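Local structure of lipase (Rhizopus chinensis, 6A0W) at residues M8-P13 with R230-H235; E43-A48 with F288-G293; Y104-G109 with I167-S172; C204-N209 with P237-G242; P246-W251 with V259-S264. The protein probably hydrolyses triacylglycerol ester bonds as a class 3 lipase of the alpha/beta-hydrolase fold, with an N-terminal polypeptide segment that regulates its substrate binding affinity. One frame throughout, in Å; residues are numbered along the deposited sequence.

Interaction 1: M8-P13 with R230-H235; sequences MTLDLP and RDIVPH
L10 and I232 have the nearest CA atoms, 7.0 Å apart, and at L12 and R230 the corresponding gap has grown to 8.7 Å. No hydrogen bond crosses between M8-P13 and R230-H235, so side chains fill the space. I232 does most of this. With CG1 anti to the backbone N (chi1 -167°), the chain reaches out and ends in a CD1 methyl that touches T9 O at 3.4 Å, M8 CB at 3.9 Å and L10 CD1 at 4.1 Å. M8, flexible and bent along its chain, lays SD against H235 CB at 3.6 Å, the two side chains crossing at about a right angle. L12 grips the aliphatic part of R230: CD1 lies 3.6 Å from R230 CD, with CD2 close by. The charged end of that arginine meanwhile hydrogen-bonds to the backbone oxygens of P17 and F278. Within R230-H235, V233 N donates to D231 OD1 in an Asx turn, while D231 OD2 is hydrogen-bonded to H284 ND1. The N-terminal segment thus packs on the loop after strand 223-228, which carries the probable acid of a Ser-His-Asp catalytic triad.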
# COMPACT_ATOMS: atom_id res chain seq x y z
N MET A 8 9.22 14.02 12.84
CA MET A 8 9.59 12.63 12.97
C MET A 8 10.98 12.41 12.41
O MET A 8 11.30 12.86 11.31
CB MET A 8 8.63 11.76 12.18
CG MET A 8 7.26 12.36 11.96
SD MET A 8 6.05 11.13 12.44
CE MET A 8 4.75 12.11 13.21
N THR A 9 11.75 11.55 13.06
CA THR A 9 13.07 11.24 12.56
C THR A 9 13.07 10.40 11.27
O THR A 9 12.32 9.43 11.15
CB THR A 9 13.89 10.52 13.65
OG1 THR A 9 13.16 9.39 14.17
CG2 THR A 9 14.20 11.51 14.77
N LEU A 10 14.08 10.65 10.43
CA LEU A 10 14.38 9.82 9.27
C LEU A 10 15.37 8.73 9.64
O LEU A 10 15.45 7.69 8.97
CB LEU A 10 15.01 10.66 8.16
CG LEU A 10 14.14 11.63 7.36
CD1 LEU A 10 13.19 10.84 6.49
CD2 LEU A 10 13.39 12.57 8.28
N ASP A 11 16.29 9.09 10.52
CA ASP A 11 17.23 8.14 11.07
C ASP A 11 16.88 7.96 12.53
O ASP A 11 16.54 8.92 13.21
CB ASP A 11 18.67 8.64 10.95
CG ASP A 11 19.08 8.89 9.51
OD1 ASP A 11 19.01 7.94 8.70
OD2 ASP A 11 19.40 10.06 9.19
N LEU A 12 16.97 6.72 13.01
CA LEU A 12 16.60 6.43 14.37
C LEU A 12 17.73 6.87 15.30
O LEU A 12 18.86 6.40 15.14
CB LEU A 12 16.37 4.93 14.49
CG LEU A 12 15.60 4.53 15.74
CD1 LEU A 12 14.23 5.19 15.69
CD2 LEU A 12 15.54 3.01 15.87
N PRO A 13 17.42 7.67 16.35
CA PRO A 13 18.41 7.87 17.42
C PRO A 13 19.05 6.58 17.94
O PRO A 13 18.64 5.47 17.57
CB PRO A 13 17.60 8.56 18.54
CG PRO A 13 16.47 9.24 17.85
CD PRO A 13 16.18 8.43 16.60
N ARG A 230 8.99 0.86 13.01
CA ARG A 230 9.06 2.32 13.15
C ARG A 230 9.05 3.06 11.79
O ARG A 230 9.41 4.24 11.73
CB ARG A 230 10.35 2.72 13.89
CG ARG A 230 10.46 2.24 15.32
CD ARG A 230 11.84 2.54 15.91
NE ARG A 230 12.02 1.97 17.25
CZ ARG A 230 11.51 2.51 18.36
NH1 ARG A 230 10.75 3.59 18.30
NH2 ARG A 230 11.75 1.94 19.53
N ASP A 231 8.65 2.39 10.73
CA ASP A 231 8.58 2.99 9.37
C ASP A 231 7.93 4.35 9.42
O ASP A 231 6.79 4.50 9.89
CB ASP A 231 7.82 2.01 8.45
CG ASP A 231 7.64 2.53 7.04
OD1 ASP A 231 8.18 3.61 6.75
OD2 ASP A 231 7.02 1.79 6.21
N ILE A 232 8.67 5.37 8.99
CA ILE A 232 8.14 6.74 8.97
C ILE A 232 6.95 6.95 8.04
O ILE A 232 6.10 7.82 8.26
CB ILE A 232 9.23 7.76 8.64
CG1 ILE A 232 8.75 9.17 8.92
CG2 ILE A 232 9.75 7.61 7.22
CD1 ILE A 232 9.90 10.14 8.89
N VAL A 233 6.89 6.19 6.96
CA VAL A 233 6.06 6.64 5.85
C VAL A 233 4.54 6.66 6.18
O VAL A 233 3.79 7.53 5.67
CB VAL A 233 6.36 5.85 4.53
CG1 VAL A 233 5.45 6.37 3.41
CG2 VAL A 233 7.79 6.08 4.08
N PRO A 234 4.08 5.70 7.00
CA PRO A 234 2.66 5.75 7.34
C PRO A 234 2.27 6.89 8.26
O PRO A 234 1.09 7.01 8.65
CB PRO A 234 2.42 4.39 8.03
CG PRO A 234 3.40 3.48 7.33
CD PRO A 234 4.62 4.32 7.09
N HIS A 235 3.27 7.66 8.66
CA HIS A 235 3.05 8.80 9.52
C HIS A 235 3.20 10.12 8.79
O HIS A 235 3.27 11.16 9.44
CB HIS A 235 4.03 8.74 10.72
CG HIS A 235 3.93 7.46 11.48
ND1 HIS A 235 2.82 7.14 12.23
CD2 HIS A 235 4.65 6.31 11.37
CE1 HIS A 235 2.94 5.89 12.67
NE2 HIS A 235 4.02 5.36 12.14

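Interaction 2: E43-A48 with F288-G293; sequences ELTNYA and FGINEG. With SO4 (sulfate ion), chain C.
F288 is the bump that fits the helix 38-53 surface, and L44, T45 and A48 form the hollow that receives it. T45 OG1 stands over one face of the phenyl ring, 3.2 Å above its plane and displaced toward the rim. The small methyl of A48 meets the same ring at its edge, in plane, with CB 4.0 Å from F288 CD2, while L44 CB packs against F288 CZ at 3.7 Å. One turn of helix thus meets the ring over one face and at its edge, through small groups and the CB of L44, and alanine suits its place because a single methyl lets the ring come close. The hydroxyl of T45 is set beside its own backbone N (chi1 -66°), where it hydrogen-bonds to I41 O one turn earlier; T45 CG2 is left to meet I290. The CD1 methyl of I290 is a second, narrower bump, lying 3.6 Å from T45 O. F288 and G289, both at positive phi, form a type I' turn between strands 286-287 and 290-291. On this turn F288 N and G289 N donate to a sulfate ion, probably from the crystallisation liquor, at 3.0 Å from O4 and 2.8 Å from O1 respectively, and H228 also binds the ion. Farther along, E292 bends back at chi2 (-84°) to bring OE2 within 2.7 Å of A48 O. Two oxygens so close, in a buried setting beside V202 and A52, imply that the E292 carboxyl group probably carries a proton, and the contact between helix and hairpin would then be essentially uncharged.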
# COMPACT_ATOMS: atom_id res chain seq x y z
N GLU A 43 -0.90 -14.29 4.77
CA GLU A 43 -1.60 -13.66 3.66
C GLU A 43 -1.07 -12.24 3.45
O GLU A 43 -0.82 -11.82 2.32
CB GLU A 43 -3.11 -13.69 3.93
CG GLU A 43 -3.87 -12.65 3.16
CD GLU A 43 -5.33 -12.71 3.46
OE1 GLU A 43 -5.78 -11.97 4.37
OE2 GLU A 43 -6.01 -13.49 2.77
N LEU A 44 -0.79 -11.53 4.55
CA LEU A 44 -0.21 -10.20 4.43
C LEU A 44 1.17 -10.30 3.79
O LEU A 44 1.55 -9.49 2.94
CB LEU A 44 -0.10 -9.51 5.78
CG LEU A 44 -1.43 -9.36 6.50
CD1 LEU A 44 -1.16 -9.00 7.96
CD2 LEU A 44 -2.28 -8.28 5.80
N THR A 45 1.89 -11.35 4.15
CA THR A 45 3.24 -11.55 3.66
C THR A 45 3.18 -11.76 2.16
O THR A 45 4.07 -11.31 1.42
CB THR A 45 3.92 -12.77 4.36
OG1 THR A 45 4.08 -12.48 5.75
CG2 THR A 45 5.27 -13.05 3.79
N ASN A 46 2.22 -12.56 1.73
CA ASN A 46 2.18 -12.98 0.32
C ASN A 46 1.92 -11.76 -0.63
O ASN A 46 2.62 -11.56 -1.63
CB ASN A 46 1.19 -14.12 0.14
CG ASN A 46 1.78 -15.50 0.55
OD1 ASN A 46 1.65 -16.47 -0.19
ND2 ASN A 46 2.50 -15.57 1.69
N TYR A 47 1.02 -10.89 -0.21
CA TYR A 47 0.72 -9.66 -0.93
C TYR A 47 1.79 -8.57 -0.77
O TYR A 47 1.99 -7.77 -1.69
CB TYR A 47 -0.68 -9.17 -0.53
CG TYR A 47 -1.79 -10.18 -0.85
CD1 TYR A 47 -1.71 -10.95 -2.01
CD2 TYR A 47 -2.90 -10.33 -0.04
CE1 TYR A 47 -2.70 -11.87 -2.33
CE2 TYR A 47 -3.90 -11.23 -0.36
CZ TYR A 47 -3.82 -11.94 -1.53
OH TYR A 47 -4.73 -12.91 -1.81
N ALA A 48 2.52 -8.58 0.35
CA ALA A 48 3.73 -7.79 0.47
C ALA A 48 4.80 -8.22 -0.51
O ALA A 48 5.55 -7.40 -1.07
CB ALA A 48 4.28 -7.83 1.89
N PHE A 288 8.23 -8.25 6.57
CA PHE A 288 8.20 -9.70 6.74
C PHE A 288 9.45 -10.36 6.20
O PHE A 288 9.37 -11.35 5.49
CB PHE A 288 6.97 -10.31 6.05
CG PHE A 288 5.65 -9.76 6.52
CD1 PHE A 288 5.18 -10.06 7.79
CD2 PHE A 288 4.86 -9.00 5.67
CE1 PHE A 288 3.94 -9.61 8.22
CE2 PHE A 288 3.62 -8.54 6.10
CZ PHE A 288 3.14 -8.87 7.37
N GLY A 289 10.58 -9.70 6.38
CA GLY A 289 11.86 -10.12 5.77
C GLY A 289 11.99 -9.87 4.28
O GLY A 289 12.98 -10.25 3.70
N ILE A 290 10.96 -9.34 3.63
CA ILE A 290 11.03 -9.07 2.17
C ILE A 290 11.51 -7.64 1.90
O ILE A 290 10.97 -6.68 2.43
CB ILE A 290 9.63 -9.19 1.51
CG1 ILE A 290 9.09 -10.60 1.70
CG2 ILE A 290 9.67 -8.86 0.02
CD1 ILE A 290 7.57 -10.68 1.57
N ASN A 291 12.57 -7.52 1.11
CA ASN A 291 13.09 -6.22 0.72
C ASN A 291 12.10 -5.50 -0.21
O ASN A 291 11.65 -6.07 -1.22
CB ASN A 291 14.40 -6.34 -0.06
CG ASN A 291 14.81 -5.00 -0.66
OD1 ASN A 291 14.64 -4.80 -1.87
ND2 ASN A 291 15.14 -4.01 0.19
N GLU A 292 11.72 -4.31 0.21
CA GLU A 292 10.79 -3.46 -0.51
C GLU A 292 11.56 -2.22 -0.99
O GLU A 292 11.80 -1.26 -0.23
CB GLU A 292 9.61 -3.03 0.37
CG GLU A 292 8.85 -4.17 1.01
CD GLU A 292 7.79 -4.78 0.09
OE1 GLU A 292 7.64 -4.29 -1.05
OE2 GLU A 292 7.11 -5.76 0.49
N GLY A 293 11.82 -2.20 -2.29
CA GLY A 293 12.37 -1.02 -2.90
C GLY A 293 13.53 -1.33 -3.82
O GLY A 293 13.85 -0.51 -4.68
S SO4 C . 10.66 -8.01 9.49
O1 SO4 C . 11.40 -7.78 8.25
O2 SO4 C . 11.32 -7.26 10.57
O3 SO4 C . 10.66 -9.45 9.80
O4 SO4 C . 9.26 -7.55 9.29

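Interaction 3: Y104-G109 with I167-S172; sequences YVTFRG and IVTGHS
V105 uses both its backbone polar groups on the neighbouring strand: its N donates to I167 O at 2.9 Å, and its O accepts from T169 N at 3.0 Å. F107 N carries the pattern on to T169 O at 3.1 Å. This is regular parallel pairing, and strand 90-97 takes up backbone groups on the other side of Y104, T106 and R108. Beyond F107 the strands part and water steps in. One water donates to F107 O at 2.7 Å and accepts from H171 N at 3.0 Å; a second accepts from G109 N at 2.7 Å and donates to H171 O. The divergence leads into what is probably the nucleophile elbow of the alpha/beta-hydrolase fold, where S172, strained at phi 61°, follows strand 165-171, directly precedes helix 173-188 and bonds through OG to H284 NE2. H171 has both ring nitrogens satisfied, by Y55 OH and H284 O. Among the side chains, T169 OG1 is held by Y200 O and Y47 O, an arrangement that turns T169 CG2 toward T106 OG1 at 3.6 Å. That T106 hydroxyl is buried without a polar partner in the model, and the residue meets T169 through its beta-branched bulk. On the opposite face F107 CE1 meets V168 CG1, which lies in the plane of the phenylalanine ring at its edge.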
# COMPACT_ATOMS: atom_id res chain seq x y z
N TYR A 104 -4.14 -9.63 -10.08
CA TYR A 104 -3.38 -8.68 -9.24
C TYR A 104 -3.17 -7.36 -9.98
O TYR A 104 -2.84 -7.38 -11.13
CB TYR A 104 -2.00 -9.24 -8.93
CG TYR A 104 -1.94 -10.49 -8.09
CD1 TYR A 104 -1.96 -11.74 -8.67
CD2 TYR A 104 -1.83 -10.42 -6.72
CE1 TYR A 104 -1.88 -12.89 -7.91
CE2 TYR A 104 -1.76 -11.55 -5.94
CZ TYR A 104 -1.77 -12.79 -6.54
OH TYR A 104 -1.71 -13.91 -5.77
N VAL A 105 -3.40 -6.29 -9.29
CA VAL A 105 -3.11 -4.92 -9.79
C VAL A 105 -2.03 -4.42 -8.84
O VAL A 105 -2.35 -4.26 -7.69
CB VAL A 105 -4.35 -4.02 -9.80
CG1 VAL A 105 -4.01 -2.66 -10.35
CG2 VAL A 105 -5.48 -4.64 -10.58
N THR A 106 -0.83 -4.21 -9.29
CA THR A 106 0.28 -3.81 -8.39
C THR A 106 0.89 -2.48 -8.82
O THR A 106 1.10 -2.31 -10.00
CB THR A 106 1.34 -4.92 -8.37
OG1 THR A 106 0.74 -6.17 -8.07
CG2 THR A 106 2.46 -4.63 -7.40
N PHE A 107 1.22 -1.62 -7.87
CA PHE A 107 1.83 -0.31 -8.20
C PHE A 107 3.05 -0.02 -7.32
O PHE A 107 3.23 -0.58 -6.26
CB PHE A 107 0.87 0.84 -7.92
CG PHE A 107 -0.45 0.78 -8.64
CD1 PHE A 107 -1.54 0.13 -8.09
CD2 PHE A 107 -0.62 1.41 -9.86
CE1 PHE A 107 -2.75 0.09 -8.74
CE2 PHE A 107 -1.83 1.36 -10.51
CZ PHE A 107 -2.90 0.71 -9.95
N ARG A 108 4.13 0.82 -8.00
CA ARG A 108 5.02 1.55 -7.07
C ARG A 108 5.07 3.01 -7.49
O ARG A 108 4.88 3.29 -8.66
CB ARG A 108 6.42 0.94 -7.05
CG ARG A 108 7.16 1.06 -8.37
CD ARG A 108 8.54 0.41 -8.37
NE ARG A 108 9.22 0.57 -9.65
CZ ARG A 108 9.99 1.61 -9.96
NH1 ARG A 108 10.17 2.58 -9.08
NH2 ARG A 108 10.57 1.67 -11.15
N GLY A 109 5.73 3.72 -6.70
CA GLY A 109 6.18 5.07 -7.03
C GLY A 109 7.69 5.06 -7.11
O GLY A 109 8.25 4.02 -7.39
N ILE A 167 -7.04 -8.36 -6.32
CA ILE A 167 -6.21 -7.89 -5.22
C ILE A 167 -5.41 -6.70 -5.72
O ILE A 167 -4.69 -6.80 -6.71
CB ILE A 167 -5.18 -8.98 -4.81
CG1 ILE A 167 -5.86 -10.24 -4.23
CG2 ILE A 167 -4.17 -8.42 -3.83
CD1 ILE A 167 -6.47 -10.10 -2.85
N VAL A 168 -5.53 -5.55 -5.07
CA VAL A 168 -4.74 -4.40 -5.45
C VAL A 168 -3.68 -4.18 -4.36
O VAL A 168 -4.03 -4.05 -3.20
CB VAL A 168 -5.60 -3.12 -5.57
CG1 VAL A 168 -4.78 -2.03 -6.21
CG2 VAL A 168 -6.90 -3.35 -6.34
N THR A 169 -2.40 -4.17 -4.73
CA THR A 169 -1.33 -4.11 -3.73
C THR A 169 -0.22 -3.13 -4.10
O THR A 169 -0.00 -2.83 -5.27
CB THR A 169 -0.77 -5.53 -3.40
OG1 THR A 169 0.13 -5.44 -2.29
CG2 THR A 169 -0.01 -6.12 -4.57
N GLY A 170 0.34 -2.47 -3.09
CA GLY A 170 1.51 -1.64 -3.28
C GLY A 170 2.24 -1.34 -1.99
O GLY A 170 1.62 -1.33 -0.92
N HIS A 171 3.53 -1.03 -2.14
CA HIS A 171 4.41 -0.52 -1.08
C HIS A 171 4.50 0.97 -1.22
O HIS A 171 4.47 1.49 -2.35
CB HIS A 171 5.79 -1.20 -1.20
CG HIS A 171 6.84 -0.63 -0.31
ND1 HIS A 171 7.95 0.02 -0.81
CD2 HIS A 171 7.02 -0.70 1.03
CE1 HIS A 171 8.74 0.36 0.20
NE2 HIS A 171 8.16 0.01 1.33
N SER A 172 4.59 1.69 -0.11
CA SER A 172 5.04 3.07 -0.17
C SER A 172 4.07 3.89 -1.05
O SER A 172 2.86 3.72 -0.94
CB SER A 172 6.47 3.14 -0.71
OG SER A 172 7.07 4.43 -0.53
O HOH W 1 4.97 -1.84 -4.61
O HOH W 2 6.55 3.06 -4.20

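Interaction 4: C204-N209 with P237-G242; sequences CPRVGN and PPQAFG
R206 and P237 make the tight part of this contact. The arginine, extended from CG to NE, sends NH1 to P237 O at 2.9 Å, with an N-H...O angle of 155° and the carbonyl oxygen in the guanidinium plane. NE makes a salt bridge to E267, so the flat group is fixed from more than one direction, a task for which arginine's several coplanar N-H groups are well suited. Nearer the backbone, the P237 ring lies against the arginine: its CD is 3.3 Å from R206 O, a buried oxygen that has no polar partner in the model. The cis peptide bond before P237 shapes the loop here. Both segments are connections following the parallel strands 197-202 and 223-228 of the alpha/beta-hydrolase sheet, and the first runs into helix 210-218, where N209 is the N-cap and its OD1 accepts from F212 N and K134 N. There G242 O meets N209, 3.1 Å from its CA in a CA-H...O contact and also near its CB. G242 sits at phi 113°, a conformation natural to glycine, as the chain leaves the 3-10 segment 239-241. The solvent side is looser. Exposed Q239 lays CG over one face of the R206 guanidinium, 3.9 Å above its plane, and its OE1 stays 4.1 Å from R206 NH2. The amide and guanidinium planes are turned 36° apart, and the two side chains touch without bonding.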
# COMPACT_ATOMS: atom_id res chain seq x y z
N CYS A 204 2.20 2.34 3.50
CA CYS A 204 1.35 3.34 2.84
C CYS A 204 1.31 4.67 3.58
O CYS A 204 1.04 4.72 4.79
CB CYS A 204 -0.07 2.80 2.68
SG CYS A 204 -1.07 3.76 1.50
N PRO A 205 1.64 5.77 2.89
CA PRO A 205 1.39 7.08 3.50
C PRO A 205 -0.11 7.39 3.64
O PRO A 205 -0.97 6.68 3.10
CB PRO A 205 1.99 8.07 2.49
CG PRO A 205 1.80 7.37 1.19
CD PRO A 205 2.07 5.91 1.48
N ARG A 206 -0.41 8.42 4.42
CA ARG A 206 -1.76 8.98 4.40
C ARG A 206 -2.02 9.51 2.99
O ARG A 206 -1.10 9.99 2.31
CB ARG A 206 -1.95 10.06 5.45
CG ARG A 206 -1.86 9.54 6.89
CD ARG A 206 -2.31 10.55 7.92
NE ARG A 206 -2.10 10.04 9.26
CZ ARG A 206 -0.99 10.18 9.97
NH1 ARG A 206 0.02 10.88 9.51
NH2 ARG A 206 -0.90 9.67 11.19
N VAL A 207 -3.26 9.29 2.54
CA VAL A 207 -3.65 9.58 1.18
C VAL A 207 -4.65 10.73 1.01
O VAL A 207 -4.53 11.52 0.06
CB VAL A 207 -4.21 8.33 0.51
CG1 VAL A 207 -4.77 8.67 -0.86
CG2 VAL A 207 -3.13 7.26 0.43
N GLY A 208 -5.61 10.84 1.93
CA GLY A 208 -6.60 11.90 1.85
C GLY A 208 -7.04 12.45 3.19
O GLY A 208 -6.54 12.03 4.21
N ASN A 209 -8.07 13.31 3.17
CA ASN A 209 -8.61 13.94 4.39
C ASN A 209 -9.65 13.09 5.13
O ASN A 209 -9.95 11.95 4.74
CB ASN A 209 -9.18 15.34 4.09
CG ASN A 209 -10.47 15.31 3.29
OD1 ASN A 209 -10.82 14.33 2.61
ND2 ASN A 209 -11.15 16.45 3.28
N PRO A 237 1.59 12.22 5.02
CA PRO A 237 1.65 13.56 5.57
C PRO A 237 1.01 13.65 6.94
O PRO A 237 0.25 12.77 7.32
CB PRO A 237 0.80 14.37 4.59
CG PRO A 237 0.80 13.61 3.33
CD PRO A 237 1.01 12.17 3.67
N PRO A 238 1.11 14.80 7.59
CA PRO A 238 0.66 14.87 8.99
C PRO A 238 -0.85 14.92 9.13
O PRO A 238 -1.54 15.57 8.36
CB PRO A 238 1.27 16.19 9.47
CG PRO A 238 2.41 16.45 8.52
CD PRO A 238 1.85 16.00 7.20
N GLN A 239 -1.38 14.23 10.14
CA GLN A 239 -2.76 14.48 10.56
C GLN A 239 -3.10 15.96 10.74
O GLN A 239 -4.18 16.40 10.35
CB GLN A 239 -3.03 13.75 11.87
CG GLN A 239 -3.99 12.60 11.78
CD GLN A 239 -4.27 12.02 13.15
OE1 GLN A 239 -3.36 11.54 13.81
NE2 GLN A 239 -5.48 12.20 13.61
N ALA A 240 -2.20 16.74 11.32
CA ALA A 240 -2.47 18.17 11.58
C ALA A 240 -2.75 18.97 10.31
O ALA A 240 -3.44 19.96 10.36
CB ALA A 240 -1.32 18.80 12.36
N PHE A 241 -2.38 18.44 9.16
CA PHE A 241 -2.74 19.07 7.90
C PHE A 241 -4.11 18.63 7.39
O PHE A 241 -4.61 19.16 6.39
CB PHE A 241 -1.66 18.75 6.89
CG PHE A 241 -1.57 19.72 5.77
CD1 PHE A 241 -2.31 19.52 4.58
CD2 PHE A 241 -0.70 20.81 5.85
CE1 PHE A 241 -2.23 20.41 3.51
CE2 PHE A 241 -0.62 21.71 4.79
CZ PHE A 241 -1.38 21.52 3.63
N GLY A 242 -4.76 17.68 8.06
CA GLY A 242 -6.10 17.21 7.64
C GLY A 242 -6.18 15.76 7.14
O GLY A 242 -7.26 15.26 6.84

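Interaction 5: P246-W251 with V259-S264; sequences PGVESW and VQICTS
W251 and Q260 face each other across the hairpin and send their flat groups away from the pairing line. The indole, with CG anti to the backbone N (chi1 -177°), packs near V227, S272 and S274 and donates through NE1 to K229 O. The Q260 amide turns to T35 on the outer strand, and the E249 carboxylate reaches S272 OG. What stays between the strands is backbone. W251 N donates to Q260 O at 2.7 Å with a straight N-H...O angle of 180°, and Q260 N returns a bond to W251 O at 2.8 Å, an antiparallel hydrogen-bonded pair. C262 N gives E249 O a further bond of 3.0 Å. Past this point the strands spread: a water accepts from E249 N at 3.0 Å and donates to C262 O at 2.8 Å, filling the place of a direct bond. V248 spans the widening gap with beta-branched bulk, its CG1 lying 3.6 Å from I261 CG2 and 3.5 Å from C262 O. S250 and I261 occupy the other sheet face from W251, and S250 OG is hydrogen-bonded to T226 OG1. C262 is joined to C271 in a disulfide. At the open end G247 O and S264 O, both acceptors, come within 3.4 Å without a bond. The chemistry implies that direct backbone bonds hold the strands near W251, water bridges them where they spread, and the C262-C271 disulfide ties the second strand to the loop after it.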
# COMPACT_ATOMS: atom_id res chain seq x y z
N PRO A 246 -7.93 5.66 6.73
CA PRO A 246 -8.86 4.56 6.87
C PRO A 246 -8.14 3.23 6.81
O PRO A 246 -6.93 3.18 6.67
CB PRO A 246 -9.73 4.74 5.64
CG PRO A 246 -8.76 5.21 4.61
CD PRO A 246 -7.75 6.04 5.31
N GLY A 247 -8.89 2.15 6.85
CA GLY A 247 -8.30 0.82 6.78
C GLY A 247 -7.90 0.30 8.16
O GLY A 247 -8.01 0.97 9.19
N VAL A 248 -7.55 -0.97 8.16
CA VAL A 248 -7.20 -1.70 9.34
C VAL A 248 -5.66 -1.90 9.38
O VAL A 248 -5.05 -2.50 8.47
CB VAL A 248 -7.90 -3.06 9.30
CG1 VAL A 248 -7.40 -3.96 10.45
CG2 VAL A 248 -9.43 -2.87 9.32
N GLU A 249 -5.04 -1.31 10.39
CA GLU A 249 -3.57 -1.39 10.57
C GLU A 249 -3.13 -2.76 11.14
O GLU A 249 -3.65 -3.19 12.18
CB GLU A 249 -3.14 -0.27 11.53
CG GLU A 249 -1.62 -0.19 11.68
CD GLU A 249 -1.13 0.92 12.57
OE1 GLU A 249 -1.92 1.82 12.97
OE2 GLU A 249 0.11 0.94 12.75
N SER A 250 -2.24 -3.44 10.42
CA SER A 250 -1.53 -4.59 10.92
C SER A 250 -0.07 -4.21 11.15
O SER A 250 0.62 -3.80 10.20
CB SER A 250 -1.65 -5.76 9.94
OG SER A 250 -1.47 -5.38 8.59
N TRP A 251 0.35 -4.14 12.41
CA TRP A 251 1.64 -3.55 12.81
C TRP A 251 2.63 -4.66 13.19
O TRP A 251 2.39 -5.37 14.16
CB TRP A 251 1.44 -2.62 13.99
CG TRP A 251 2.67 -1.92 14.44
CD1 TRP A 251 3.73 -1.56 13.68
CD2 TRP A 251 2.95 -1.46 15.76
NE1 TRP A 251 4.61 -0.81 14.42
CE2 TRP A 251 4.15 -0.74 15.71
CE3 TRP A 251 2.28 -1.55 16.97
CZ2 TRP A 251 4.73 -0.19 16.83
CZ3 TRP A 251 2.82 -0.93 18.08
CH2 TRP A 251 4.03 -0.26 18.00
N VAL A 259 2.80 -9.70 15.34
CA VAL A 259 2.11 -8.74 14.45
C VAL A 259 0.76 -8.39 15.04
O VAL A 259 -0.06 -9.27 15.27
CB VAL A 259 1.89 -9.36 13.07
CG1 VAL A 259 1.29 -8.32 12.12
CG2 VAL A 259 3.21 -9.90 12.49
N GLN A 260 0.54 -7.13 15.38
CA GLN A 260 -0.68 -6.74 16.09
C GLN A 260 -1.67 -6.06 15.11
O GLN A 260 -1.29 -5.15 14.37
CB GLN A 260 -0.36 -5.76 17.22
CG GLN A 260 0.43 -6.40 18.36
CD GLN A 260 -0.27 -7.65 18.93
OE1 GLN A 260 -1.46 -7.62 19.23
NE2 GLN A 260 0.45 -8.76 19.01
N ILE A 261 -2.93 -6.46 15.19
CA ILE A 261 -4.01 -5.85 14.43
C ILE A 261 -4.85 -4.89 15.28
O ILE A 261 -5.50 -5.26 16.26
CB ILE A 261 -4.89 -6.90 13.74
CG1 ILE A 261 -4.02 -7.81 12.92
CG2 ILE A 261 -6.00 -6.26 12.89
CD1 ILE A 261 -4.78 -8.91 12.18
N CYS A 262 -4.81 -3.62 14.91
CA CYS A 262 -5.75 -2.67 15.45
C CYS A 262 -6.98 -2.70 14.55
O CYS A 262 -6.97 -2.14 13.46
CB CYS A 262 -5.14 -1.27 15.54
SG CYS A 262 -3.89 -1.05 16.86
N THR A 263 -8.04 -3.36 15.03
CA THR A 263 -9.16 -3.77 14.18
C THR A 263 -10.06 -2.61 13.76
O THR A 263 -10.90 -2.77 12.90
CB THR A 263 -10.07 -4.79 14.91
OG1 THR A 263 -10.43 -4.23 16.18
CG2 THR A 263 -9.36 -6.12 15.07
N SER A 264 -9.95 -1.48 14.42
CA SER A 264 -10.71 -0.30 14.04
C SER A 264 -10.36 0.17 12.62
O SER A 264 -9.21 0.02 12.20
CB SER A 264 -10.40 0.81 15.06
OG SER A 264 -10.72 2.13 14.59
O HOH W 3 -6.41 0.37 12.43

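In the fold
Interactions 3 and 5 belong to the same mixed sheet, centres about 19 Å apart: interaction 3 pairs parallel strands near the middle, interaction 5 a hairpin toward one edge. Interaction 2 packs helix 38-53 here: Y47 on I167 and Y104 of interaction 3, L44 on S250 of interaction 5. Interaction 4 joins two loops that follow parallel strands, and interaction 1, about 15 Å away between centres, sets N-terminal 8-13 on one of them; they meet where R206 NH1 probably donates to H235 O. Along the chain 8-13 and 43-48 come first, pairing with late segments and drawing N-terminal parts onto the body. S172 and D231 (interactions 3 and 1) probably converge on H284 as a catalytic triad.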